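Local structure of cytochrome C-type biogenesis protein ccmF (Thermus thermophilus, 6ZMQ) at residues 561-566 with 581-586. The protein binds heme b and probably acts as a membrane-bound heme lyase that attaches heme to apocytochrome c during cytochrome c maturation. Sequence-based numbering, arbitrary orientation.
Sequences FAVEAL and FYPQMN
At the end of an antiparallel strand pair in the C-terminal part of CcmF, Val563 meets Phe581 through the backbone, and the chain beyond Phe581 runs on past Ala562 and Phe561 as a loop. Val563 N donates to Phe581 O at 3.0 Å in a nearly straight bond (168° at the hydrogen), with the donor tilted moderately from the carbonyl plane. The same oxygen receives a CA-H contact from Ala562 CA at 3.4 Å. Beside this bond, Val563 CG2 lies against Phe581 CB at 3.7 Å and also touches Pro583 CD, while Ala562 CB meets the edge of the Tyr582 ring at CE1. Pro583 has no N-H with which to continue the pairing, and its ring packs beside the Phe561 carbonyl. Farther along, Met585 makes a Met-aromatic contact with Phe561, its SD 4.9 Å from the ring centroid. Chi1 (-54°) sets Met585 CG in the plane of the Phe561 ring, at its CD1-CE1 edge; bends at chi2 and chi3 then carry SD past these carbons and CE to within 3.6 Å of Phe561 CD1. An alanine in place of Met585 would probably leave the CD1-CE1 side of the Phe561 ring without its CG, sulfur and methyl contacts. Strand 561-566 has strand 554-556 as its other neighbour, joined by backbone bonding of Ala562 with Leu555, whereas the loop pairs onward through Tyr582 with Pro592 and Gln584 with Pro590, and Asn586 ND2 ties it to Ser94 O, just after helix 87-92.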
loop_
_atom_site.group_PDB
_atom_site.type_symbol
_atom_site.label_atom_id
_atom_site.label_comp_id
_atom_site.label_asym_id
_atom_site.label_seq_id
_atom_site.Cartn_x
_atom_site.Cartn_y
_atom_site.Cartn_z
ATOM N N PHE A 561 2.836 29.891 -9.505
ATOM C CA PHE A 561 3.952 30.590 -10.099
ATOM C C PHE A 561 5.188 29.820 -9.670
ATOM O O PHE A 561 5.272 29.371 -8.521
ATOM C CB PHE A 561 3.999 32.032 -9.582
ATOM C CG PHE A 561 2.763 32.851 -9.910
ATOM C CD1 PHE A 561 1.639 32.838 -9.077
ATOM C CD2 PHE A 561 2.716 33.615 -11.062
ATOM C CE1 PHE A 561 0.503 33.577 -9.391
ATOM C CE2 PHE A 561 1.592 34.372 -11.372
ATOM C CZ PHE A 561 0.484 34.346 -10.542
ATOM N N ALA A 562 6.113 29.615 -10.590
ATOM C CA ALA A 562 7.269 28.788 -10.299
ATOM C C ALA A 562 8.546 29.607 -10.394
ATOM O O ALA A 562 8.647 30.550 -11.183
ATOM C CB ALA A 562 7.326 27.600 -11.256
ATOM N N VAL A 563 9.527 29.244 -9.571
ATOM C CA VAL A 563 10.829 29.896 -9.618
ATOM C C VAL A 563 11.943 28.860 -9.629
ATOM O O VAL A 563 11.759 27.694 -9.253
ATOM C CB VAL A 563 11.036 30.927 -8.483
ATOM C CG1 VAL A 563 10.311 32.237 -8.803
ATOM C CG2 VAL A 563 10.532 30.369 -7.180
ATOM N N GLU A 564 13.115 29.321 -10.064
ATOM C CA GLU A 564 14.151 28.502 -10.670
ATOM C C GLU A 564 15.484 28.715 -9.974
ATOM O O GLU A 564 15.707 29.755 -9.359
ATOM C CB GLU A 564 14.293 28.863 -12.172
ATOM C CG GLU A 564 13.187 28.328 -13.057
ATOM C CD GLU A 564 13.213 26.833 -13.197
ATOM O OE1 GLU A 564 14.282 26.221 -12.980
ATOM O OE2 GLU A 564 12.142 26.260 -13.473
ATOM N N ALA A 565 16.333 27.692 -10.010
ATOM C CA ALA A 565 17.778 27.838 -9.854
ATOM C C ALA A 565 18.439 27.085 -11.005
ATOM O O ALA A 565 18.426 25.848 -11.032
ATOM C CB ALA A 565 18.260 27.313 -8.502
ATOM N N LEU A 566 19.016 27.824 -11.950
ATOM C CA LEU A 566 19.685 27.235 -13.107
ATOM C C LEU A 566 21.160 27.058 -12.773
ATOM O O LEU A 566 21.843 28.018 -12.408
ATOM C CB LEU A 566 19.525 28.101 -14.349
ATOM C CG LEU A 566 18.150 28.681 -14.623
ATOM C CD1 LEU A 566 18.022 29.953 -13.815
ATOM C CD2 LEU A 566 17.985 28.938 -16.082
ATOM N N PHE A 581 10.786 25.502 -7.502
ATOM C CA PHE A 581 10.199 25.972 -6.249
ATOM C C PHE A 581 8.837 26.564 -6.551
ATOM O O PHE A 581 8.678 27.221 -7.586
ATOM C CB PHE A 581 11.066 27.050 -5.603
ATOM C CG PHE A 581 11.134 26.972 -4.115
ATOM C CD1 PHE A 581 10.054 26.528 -3.371
ATOM C CD2 PHE A 581 12.280 27.375 -3.454
ATOM C CE1 PHE A 581 10.127 26.463 -2.001
ATOM C CE2 PHE A 581 12.357 27.308 -2.078
ATOM C CZ PHE A 581 11.279 26.854 -1.346
ATOM N N TYR A 582 7.870 26.398 -5.647
ATOM C CA TYR A 582 6.602 27.091 -5.831
ATOM C C TYR A 582 6.281 27.972 -4.638
ATOM O O TYR A 582 5.961 27.446 -3.563
ATOM C CB TYR A 582 5.438 26.133 -6.040
ATOM C CG TYR A 582 5.694 25.126 -7.091
ATOM C CD1 TYR A 582 6.004 25.527 -8.379
ATOM C CD2 TYR A 582 5.541 23.776 -6.825
ATOM C CE1 TYR A 582 6.235 24.610 -9.356
ATOM C CE2 TYR A 582 5.727 22.846 -7.807
ATOM C CZ TYR A 582 6.088 23.265 -9.076
ATOM O OH TYR A 582 6.298 22.351 -10.080
ATOM N N PRO A 583 5.955 29.353 -4.800
ATOM C CA PRO A 583 5.098 30.491 -3.930
ATOM C C PRO A 583 3.829 29.834 -4.533
ATOM O O PRO A 583 3.577 30.091 -5.669
ATOM C CB PRO A 583 5.752 31.745 -4.480
ATOM C CG PRO A 583 7.121 31.279 -4.769
ATOM C CD PRO A 583 6.746 30.171 -5.699
ATOM N N GLN A 584 3.164 28.859 -3.866
ATOM C CA GLN A 584 1.932 28.289 -4.408
ATOM C C GLN A 584 0.756 29.023 -3.770
ATOM O O GLN A 584 0.598 29.000 -2.550
ATOM C CB GLN A 584 1.880 26.779 -4.173
ATOM C CG GLN A 584 0.782 26.042 -4.957
ATOM C CD GLN A 584 1.307 24.812 -5.695
ATOM O OE1 GLN A 584 2.510 24.558 -5.723
ATOM N NE2 GLN A 584 0.402 24.051 -6.304
ATOM N N MET A 585 -0.052 29.695 -4.600
ATOM C CA MET A 585 -1.028 30.677 -4.116
ATOM C C MET A 585 -2.174 30.061 -3.300
ATOM O O MET A 585 -2.728 30.738 -2.424
ATOM C CB MET A 585 -1.592 31.455 -5.307
ATOM C CG MET A 585 -0.550 32.111 -6.217
ATOM S SD MET A 585 0.374 33.470 -5.463
ATOM C CE MET A 585 2.051 32.847 -5.500
ATOM N N ASN A 586 -2.547 28.801 -3.574
ATOM C CA ASN A 586 -3.794 28.226 -3.049
ATOM C C ASN A 586 -3.731 27.946 -1.552
ATOM O O ASN A 586 -4.602 28.372 -0.786
ATOM C CB ASN A 586 -4.128 26.935 -3.788
ATOM C CG ASN A 586 -5.616 26.710 -3.917
ATOM O OD1 ASN A 586 -6.306 26.421 -2.940
ATOM N ND2 ASN A 586 -6.133 26.892 -5.126
#